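Local coordinates for protein endoribonuclease MazF3 (Mycobacterium tuberculosis, PDB 5UCT) that cleaves mRNA and 23S rRNA, mainly within the sequence UUCCU, as the toxin of a type II toxin-antitoxin system, at residues H5-D10 with C71-Q76; T28-A33 with Q66-C71; I35-R40 with Q56-S61. All blocks are in the same frame, centred on the assembly; numbering follows the deposited sequence.

Strand 3-8 opens the chain and pairs with strand 73-79 in contact 1, which closes the longest of three loops, with 60 residues between its segments. Inside that span strand 29-36 takes a partner at each end: its first part lies against strand 66-69 in contact 2, its last residues against strand 58-61 in contact 3. The loops therefore nest, contact 3 within contact 2 and contact 2 within contact 1, and none cross. Contacts 1 and 2 share Cys71 and meet where Ala7 and Leu9 touch Ile68. Contacts 2 and 3 sit about 20 Å apart between centres, yet Ala33 packs on Val60. All belong to one antiparallel sheet.

Contact 1: residues H5-D10 with C71-Q76; sequences HIAQLD and CDLGRQ
Leu73 turns CG away from its backbone N (chi1 -157°) and His5 sets its ring beside its own N (chi1 -64°), which brings CD2 of Leu73 over the middle of the imidazole. This is a CH-pi contact, with the methyl 4.2 Å from the ring centroid and 10° off the normal. The other methyl, CD1, reaches across to the neighbouring strand, 3.9 Å from His5 CB and 4.2 Å from Ala7 CB. Gln76 passes the opposite side near the rim of the ring, with its CB 3.6 Å from His5 CD2.

Beneath these groups strands 5-8 and 73-76 run antiparallel. Ile6 N donates to Arg75 O at 2.9 Å, and its carbonyl oxygen receives Gly74 N. Gln8 N then bonds to Asp72 O, also at 2.9 Å. The register slips by one residue between the His5-Gln76 and Ala7-Leu73 pairs, a beta bulge. Strand 12-17 flanks strand 3-8, and its Ile17 touches both His5 and Leu73; Arg24 also lies against both. Across these two segments the imidazole is met mainly by carbon, so packing probably contributes most to its placement.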
loop_
_atom_site.group_PDB
_atom_site.type_symbol
_atom_site.label_atom_id
_atom_site.label_comp_id
_atom_site.label_asym_id
_atom_site.label_seq_id
_atom_site.Cartn_x
_atom_site.Cartn_y
_atom_site.Cartn_z
ATOM N N HIS A 5 15.841 -1.661 0.504
ATOM C CA HIS A 5 16.639 -0.474 0.230
ATOM C C HIS A 5 16.517 0.524 1.373
ATOM O O HIS A 5 15.661 0.406 2.253
ATOM C CB HIS A 5 16.203 0.193 -1.081
ATOM C CG HIS A 5 16.429 -0.648 -2.297
ATOM N ND1 HIS A 5 15.513 -1.578 -2.740
ATOM C CD2 HIS A 5 17.464 -0.695 -3.168
ATOM C CE1 HIS A 5 15.976 -2.164 -3.828
ATOM N NE2 HIS A 5 17.159 -1.647 -4.109
ATOM N N ILE A 6 17.402 1.513 1.350
ATOM C CA ILE A 6 17.234 2.735 2.128
ATOM C C ILE A 6 16.451 3.718 1.274
ATOM O O ILE A 6 16.715 3.860 0.074
ATOM C CB ILE A 6 18.596 3.318 2.553
ATOM C CG1 ILE A 6 19.359 2.321 3.425
ATOM C CG2 ILE A 6 18.413 4.634 3.296
ATOM C CD1 ILE A 6 20.725 2.805 3.870
ATOM N N ALA A 7 15.474 4.391 1.875
ATOM C CA ALA A 7 14.634 5.320 1.136
ATOM C C ALA A 7 14.478 6.615 1.916
ATOM O O ALA A 7 14.574 6.636 3.147
ATOM C CB ALA A 7 13.253 4.721 0.840
ATOM N N GLN A 8 14.228 7.698 1.181
ATOM C CA GLN A 8 14.014 9.019 1.767
ATOM C C GLN A 8 12.513 9.232 1.929
ATOM O O GLN A 8 11.830 9.663 0.996
ATOM C CB GLN A 8 14.643 10.105 0.902
ATOM C CG GLN A 8 14.590 11.492 1.525
ATOM C CD GLN A 8 15.440 11.596 2.773
ATOM O OE1 GLN A 8 16.505 10.985 2.862
ATOM N NE2 GLN A 8 14.974 12.368 3.747
ATOM N N LEU A 9 11.998 8.917 3.116
ATOM C CA LEU A 9 10.613 9.219 3.453
ATOM C C LEU A 9 10.549 10.604 4.081
ATOM O O LEU A 9 11.069 11.570 3.512
ATOM C CB LEU A 9 10.038 8.162 4.398
ATOM C CG LEU A 9 9.507 6.868 3.771
ATOM C CD1 LEU A 9 8.449 7.186 2.730
ATOM C CD2 LEU A 9 10.619 6.021 3.165
ATOM N N ASP A 10 9.914 10.723 5.251
ATOM C CA ASP A 10 10.096 11.936 6.040
ATOM C C ASP A 10 11.540 12.057 6.505
ATOM O O ASP A 10 12.059 13.170 6.656
ATOM C CB ASP A 10 9.138 11.950 7.232
ATOM C CG ASP A 10 9.224 10.687 8.067
ATOM O OD1 ASP A 10 9.934 9.747 7.655
ATOM O OD2 ASP A 10 8.579 10.636 9.135
ATOM N N CYS A 71 13.516 8.268 -7.434
ATOM C CA CYS A 71 14.598 9.187 -7.087
ATOM C C CYS A 71 14.893 9.173 -5.593
ATOM O O CYS A 71 16.033 9.423 -5.183
ATOM C CB CYS A 71 14.255 10.606 -7.540
ATOM S SG CYS A 71 14.399 10.897 -9.321
ATOM N N ASP A 72 13.889 8.890 -4.765
ATOM C CA ASP A 72 14.073 8.800 -3.323
ATOM C C ASP A 72 14.521 7.417 -2.868
ATOM O O ASP A 72 14.678 7.199 -1.663
ATOM C CB ASP A 72 12.779 9.186 -2.598
ATOM C CG ASP A 72 12.316 10.591 -2.934
ATOM O OD1 ASP A 72 13.168 11.430 -3.295
ATOM O OD2 ASP A 72 11.101 10.856 -2.834
ATOM N N LEU A 73 14.727 6.482 -3.793
ATOM C CA LEU A 73 15.193 5.146 -3.451
ATOM C C LEU A 73 16.717 5.124 -3.461
ATOM O O LEU A 73 17.343 5.562 -4.432
ATOM C CB LEU A 73 14.636 4.111 -4.428
ATOM C CG LEU A 73 14.572 2.677 -3.895
ATOM C CD1 LEU A 73 13.592 2.595 -2.736
ATOM C CD2 LEU A 73 14.196 1.691 -4.991
ATOM N N GLY A 74 17.307 4.616 -2.381
ATOM C CA GLY A 74 18.748 4.665 -2.226
ATOM C C GLY A 74 19.443 3.319 -2.255
ATOM O O GLY A 74 19.098 2.446 -3.060
ATOM N N ARG A 75 20.423 3.145 -1.368
ATOM C CA ARG A 75 21.281 1.967 -1.402
ATOM C C ARG A 75 20.492 0.694 -1.124
ATOM O O ARG A 75 19.563 0.680 -0.311
ATOM C CB ARG A 75 22.411 2.102 -0.379
ATOM C CG ARG A 75 23.529 3.059 -0.767
ATOM C CD ARG A 75 23.176 4.505 -0.455
ATOM N NE ARG A 75 22.897 5.269 -1.665
ATOM C CZ ARG A 75 23.829 5.878 -2.391
ATOM N NH1 ARG A 75 25.103 5.810 -2.029
ATOM N NH2 ARG A 75 23.489 6.554 -3.480
ATOM N N GLN A 76 20.876 -0.381 -1.810
ATOM C CA GLN A 76 20.350 -1.713 -1.537
ATOM C C GLN A 76 21.094 -2.305 -0.347
ATOM O O GLN A 76 22.316 -2.484 -0.400
ATOM C CB GLN A 76 20.499 -2.595 -2.776
ATOM C CG GLN A 76 20.668 -4.090 -2.507
ATOM C CD GLN A 76 19.378 -4.773 -2.099
ATOM O OE1 GLN A 76 18.825 -4.497 -1.035
ATOM N NE2 GLN A 76 18.894 -5.676 -2.944
#

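Contact 2: residues T28-A33 with Q66-C71; sequences TNVTVA and QTIPVC
Strands 29-33 and 66-69 run antiparallel with a strong twist, 138° between their directions, and Val30 and Val32 bond to Ile68 and Gln66 through both their N-H and C=O groups. Val32 N to Gln66 O, at 2.7 Å, is nearly straight. The pairing outlasts the strand: Val70 N, already in the 3-10 turn, donates to Thr28 O at 2.9 Å.

On one face Val30 and Ile68 lie side by side and point the same way. Val30 wedges CG1 between its own N and carbonyl carbon (chi1 52°), and from there the methyl meets Ile68 CG1 at 4.0 Å and Val70 CG2 at 4.2 Å. Val32 CG2 continues the row toward Ile68 CG2. These apolar side chains look into the curled beta-sheet of the SH3-like MazF fold, where Ile17 touches Val30 and Val32, and Leu9 packs on Ile68.

Thr31 and Thr67 carry the reverse face. Their side chains cross obliquely, with Thr31 OG1 2.8 Å from Thr67 OG1. The methyl CG2 of Thr67 turns to Asn29 CB at 3.7 Å. The hydroxyl of Thr67 is hydrogen-bonded to the carbonyl oxygen of Thr65 of the second subunit. Gln66 starts from the valine face and runs out to that subunit, where its NE2 bonds to Thr67 O; the reciprocal bond is made as well, carrying this strand pair into the dimer interface.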
loop_
_atom_site.group_PDB
_atom_site.type_symbol
_atom_site.label_atom_id
_atom_site.label_comp_id
_atom_site.label_asym_id
_atom_site.label_seq_id
_atom_site.Cartn_x
_atom_site.Cartn_y
_atom_site.Cartn_z
ATOM N N THR A 28 8.485 4.773 -12.683
ATOM C CA THR A 28 9.135 5.896 -12.024
ATOM C C THR A 28 8.822 5.970 -10.537
ATOM O O THR A 28 9.480 6.729 -9.818
ATOM C CB THR A 28 8.726 7.215 -12.688
ATOM O OG1 THR A 28 7.302 7.361 -12.623
ATOM C CG2 THR A 28 9.169 7.240 -14.139
ATOM N N ASN A 29 7.836 5.214 -10.066
ATOM C CA ASN A 29 7.492 5.147 -8.657
ATOM C C ASN A 29 7.588 3.702 -8.181
ATOM O O ASN A 29 7.617 2.762 -8.979
ATOM C CB ASN A 29 6.084 5.700 -8.402
ATOM C CG ASN A 29 5.921 7.126 -8.895
ATOM O OD1 ASN A 29 6.718 8.007 -8.567
ATOM N ND2 ASN A 29 4.888 7.359 -9.694
ATOM N N VAL A 30 7.640 3.535 -6.862
ATOM C CA VAL A 30 7.738 2.215 -6.249
ATOM C C VAL A 30 7.005 2.250 -4.916
ATOM O O VAL A 30 7.149 3.200 -4.140
ATOM C CB VAL A 30 9.212 1.780 -6.077
ATOM C CG1 VAL A 30 10.010 2.855 -5.349
ATOM C CG2 VAL A 30 9.301 0.451 -5.342
ATOM N N THR A 31 6.194 1.226 -4.666
ATOM C CA THR A 31 5.468 1.107 -3.410
ATOM C C THR A 31 6.330 0.350 -2.411
ATOM O O THR A 31 6.842 -0.732 -2.717
ATOM C CB THR A 31 4.132 0.392 -3.612
ATOM O OG1 THR A 31 3.353 1.098 -4.584
ATOM C CG2 THR A 31 3.355 0.332 -2.307
ATOM N N VAL A 32 6.497 0.926 -1.220
ATOM C CA VAL A 32 7.394 0.390 -0.207
ATOM C C VAL A 32 6.660 0.288 1.124
ATOM O O VAL A 32 5.614 0.906 1.333
ATOM C CB VAL A 32 8.667 1.248 -0.047
ATOM C CG1 VAL A 32 9.428 1.326 -1.361
ATOM C CG2 VAL A 32 8.308 2.640 0.446
ATOM N N ALA A 33 7.227 -0.512 2.025
ATOM C CA ALA A 33 6.748 -0.624 3.398
ATOM C C ALA A 33 7.883 -0.252 4.339
ATOM O O ALA A 33 8.954 -0.879 4.285
ATOM C CB ALA A 33 6.242 -2.037 3.700
ATOM N N GLN A 66 3.835 3.169 1.432
ATOM C CA GLN A 66 3.882 4.414 0.681
ATOM C C GLN A 66 4.410 4.140 -0.718
ATOM O O GLN A 66 5.220 3.233 -0.926
ATOM C CB GLN A 66 4.771 5.459 1.372
ATOM C CG GLN A 66 4.357 5.805 2.802
ATOM C CD GLN A 66 3.285 6.873 2.863
ATOM O OE1 GLN A 66 2.846 7.383 1.837
ATOM N NE2 GLN A 66 2.867 7.224 4.074
ATOM N N THR A 67 3.940 4.935 -1.678
ATOM C CA THR A 67 4.473 4.940 -3.038
ATOM C C THR A 67 5.340 6.185 -3.189
ATOM O O THR A 67 4.828 7.310 -3.175
ATOM C CB THR A 67 3.353 4.924 -4.077
ATOM O OG1 THR A 67 2.589 3.720 -3.941
ATOM C CG2 THR A 67 3.932 4.986 -5.476
ATOM N N ILE A 68 6.648 5.983 -3.326
ATOM C CA ILE A 68 7.609 7.083 -3.376
ATOM C C ILE A 68 8.238 7.136 -4.764
ATOM O O ILE A 68 8.221 6.130 -5.487
ATOM C CB ILE A 68 8.687 6.932 -2.288
ATOM C CG1 ILE A 68 9.601 5.739 -2.597
ATOM C CG2 ILE A 68 8.049 6.763 -0.924
ATOM C CD1 ILE A 68 10.766 5.599 -1.644
ATOM N N PRO A 69 8.788 8.275 -5.185
ATOM C CA PRO A 69 9.541 8.296 -6.442
ATOM C C PRO A 69 10.792 7.441 -6.327
ATOM O O PRO A 69 11.386 7.312 -5.256
ATOM C CB PRO A 69 9.892 9.777 -6.625
ATOM C CG PRO A 69 8.934 10.517 -5.752
ATOM C CD PRO A 69 8.674 9.617 -4.588
ATOM N N VAL A 70 11.189 6.845 -7.455
ATOM C CA VAL A 70 12.426 6.070 -7.486
ATOM C C VAL A 70 13.633 6.958 -7.194
ATOM O O VAL A 70 14.670 6.466 -6.729
ATOM C CB VAL A 70 12.557 5.334 -8.840
ATOM C CG1 VAL A 70 13.900 4.628 -8.967
ATOM C CG2 VAL A 70 11.436 4.321 -8.999
ATOM N N CYS A 71 13.516 8.268 -7.434
ATOM C CA CYS A 71 14.598 9.187 -7.087
ATOM C C CYS A 71 14.893 9.173 -5.593
ATOM O O CYS A 71 16.033 9.423 -5.183
ATOM C CB CYS A 71 14.255 10.606 -7.540
ATOM S SG CYS A 71 14.399 10.897 -9.321
#

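Contact 3: residues I35-R40 with Q56-S61; sequences ITTTVR and QPSVVS. With SO4 (sulfate ion), chain C.
Ser58 OG and Val59 N converge on the carbonyl oxygen of Thr36 from the same face of its plane. The hydroxyl donates at 2.7 Å from almost directly above the carbonyl, 79° out of its plane; the bond from Val59 N to Thr36 O is longer, 3.3 Å. In return Thr36 N bonds to Val59 O. The serine hydroxyl gets there by standing opposite its backbone N (chi1 -158°), and it thus also lies against Ile35 CG2.

Around this polar centre come the apolar branches. Ile35 CG1 meets Val60 CG2 at 3.9 Å. Beyond the strand end, both methyls of Val39 straddle Val59 CG1 as the two side chains cross at about a right angle, with Val39 CG1 to Val59 CG1 also 3.9 Å. Thr37 CG2 rests on Gln56 CG at 3.7 Å. The pairing is antiparallel, at the far end of strand 29-36 in the SH3-like sheet of the PemK/MazF family, and strand 45-48 lies along the other side of 58-61, where Val48 touches Ile35, Ser58 and Val60.

Further out, a sulfate ion, probably from the crystallisation liquor, accepts a hydrogen bond from Thr38 OG1 to its O3 at 3.0 Å. Thr36 OG1 lies 3.1 Å from sulfate O1 and takes a weak bond from Thr38 N just after the strand end. Further along, Arg40 N is hydrogen-bonded to the carboxylate of Glu45.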
loop_
_atom_site.group_PDB
_atom_site.type_symbol
_atom_site.label_atom_id
_atom_site.label_comp_id
_atom_site.label_asym_id
_atom_site.label_seq_id
_atom_site.Cartn_x
_atom_site.Cartn_y
_atom_site.Cartn_z
ATOM N N ILE A 35 10.385 0.248 7.620
ATOM C CA ILE A 35 10.884 -0.625 8.676
ATOM C C ILE A 35 11.289 0.256 9.850
ATOM O O ILE A 35 12.234 1.049 9.743
ATOM C CB ILE A 35 12.065 -1.483 8.203
ATOM C CG1 ILE A 35 11.668 -2.362 7.024
ATOM C CG2 ILE A 35 12.573 -2.358 9.326
ATOM C CD1 ILE A 35 12.784 -3.268 6.593
ATOM N N THR A 36 10.585 0.118 10.972
ATOM C CA THR A 36 10.871 0.892 12.171
ATOM C C THR A 36 11.204 -0.042 13.327
ATOM O O THR A 36 10.678 -1.155 13.420
ATOM C CB THR A 36 9.692 1.803 12.552
ATOM O OG1 THR A 36 10.023 2.552 13.728
ATOM C CG2 THR A 36 8.430 0.985 12.810
ATOM N N THR A 37 12.108 0.414 14.197
ATOM C CA THR A 37 12.495 -0.385 15.353
ATOM C C THR A 37 11.405 -0.425 16.414
ATOM O O THR A 37 11.412 -1.325 17.261
ATOM C CB THR A 37 13.793 0.150 15.963
ATOM O OG1 THR A 37 13.590 1.492 16.425
ATOM C CG2 THR A 37 14.912 0.138 14.933
ATOM N N THR A 38 10.472 0.524 16.385
ATOM C CA THR A 38 9.355 0.548 17.325
ATOM C C THR A 38 8.427 -0.620 17.017
ATOM O O THR A 38 7.603 -0.552 16.102
ATOM C CB THR A 38 8.611 1.876 17.237
ATOM O OG1 THR A 38 9.522 2.956 17.475
ATOM C CG2 THR A 38 7.490 1.931 18.265
ATOM N N VAL A 39 8.564 -1.703 17.774
ATOM C CA VAL A 39 7.695 -2.866 17.639
ATOM C C VAL A 39 6.445 -2.620 18.473
ATOM O O VAL A 39 6.530 -2.432 19.691
ATOM C CB VAL A 39 8.410 -4.151 18.084
ATOM C CG1 VAL A 39 7.573 -5.371 17.736
ATOM C CG2 VAL A 39 9.790 -4.241 17.453
ATOM N N ARG A 40 5.284 -2.613 17.820
ATOM C CA ARG A 40 4.025 -2.341 18.498
ATOM C C ARG A 40 3.180 -3.582 18.739
ATOM O O ARG A 40 2.156 -3.487 19.425
ATOM C CB ARG A 40 3.205 -1.313 17.703
ATOM C CG ARG A 40 3.788 0.092 17.742
ATOM C CD ARG A 40 2.916 1.092 17.004
ATOM N NE ARG A 40 3.271 2.467 17.347
ATOM C CZ ARG A 40 4.228 3.165 16.744
ATOM N NH1 ARG A 40 4.932 2.622 15.760
ATOM N NH2 ARG A 40 4.479 4.410 17.126
ATOM N N GLN A 56 19.737 -3.236 15.202
ATOM C CA GLN A 56 18.823 -3.797 16.181
ATOM C C GLN A 56 17.635 -4.458 15.484
ATOM O O GLN A 56 17.354 -4.178 14.316
ATOM C CB GLN A 56 18.345 -2.701 17.130
ATOM C CG GLN A 56 17.893 -1.427 16.436
ATOM C CD GLN A 56 18.646 -0.205 16.925
ATOM O OE1 GLN A 56 19.840 -0.273 17.214
ATOM N NE2 GLN A 56 17.948 0.919 17.028
ATOM N N PRO A 57 16.932 -5.359 16.175
ATOM C CA PRO A 57 15.748 -5.983 15.572
ATOM C C PRO A 57 14.688 -4.949 15.225
ATOM O O PRO A 57 14.532 -3.931 15.904
ATOM C CB PRO A 57 15.259 -6.949 16.661
ATOM C CG PRO A 57 15.906 -6.477 17.919
ATOM C CD PRO A 57 17.226 -5.925 17.501
ATOM N N SER A 58 13.955 -5.220 14.145
ATOM C CA SER A 58 13.002 -4.261 13.603
ATOM C C SER A 58 11.811 -5.020 13.024
ATOM O O SER A 58 11.747 -6.251 13.084
ATOM C CB SER A 58 13.680 -3.366 12.562
ATOM O OG SER A 58 12.967 -2.159 12.397
ATOM N N VAL A 59 10.850 -4.274 12.473
ATOM C CA VAL A 59 9.637 -4.865 11.923
ATOM C C VAL A 59 9.225 -4.105 10.671
ATOM O O VAL A 59 9.444 -2.897 10.556
ATOM C CB VAL A 59 8.477 -4.880 12.945
ATOM C CG1 VAL A 59 8.745 -5.881 14.059
ATOM C CG2 VAL A 59 8.250 -3.483 13.513
ATOM N N VAL A 60 8.626 -4.828 9.728
ATOM C CA VAL A 60 8.041 -4.220 8.536
ATOM C C VAL A 60 6.627 -3.764 8.875
ATOM O O VAL A 60 5.765 -4.582 9.212
ATOM C CB VAL A 60 8.035 -5.203 7.358
ATOM C CG1 VAL A 60 7.250 -4.628 6.187
ATOM C CG2 VAL A 60 9.457 -5.535 6.936
ATOM N N SER A 61 6.387 -2.458 8.788
ATOM C CA SER A 61 5.097 -1.865 9.147
ATOM C C SER A 61 4.223 -1.802 7.900
ATOM O O SER A 61 4.336 -0.879 7.091
ATOM C CB SER A 61 5.295 -0.481 9.757
ATOM O OG SER A 61 4.060 0.194 9.916
HETATM S S SO4 C . 9.199 6.007 14.881
HETATM O O1 SO4 C . 10.526 5.482 14.576
HETATM O O2 SO4 C . 9.220 7.465 14.790
HETATM O O3 SO4 C . 8.820 5.611 16.234
HETATM O O4 SO4 C . 8.232 5.473 13.928
#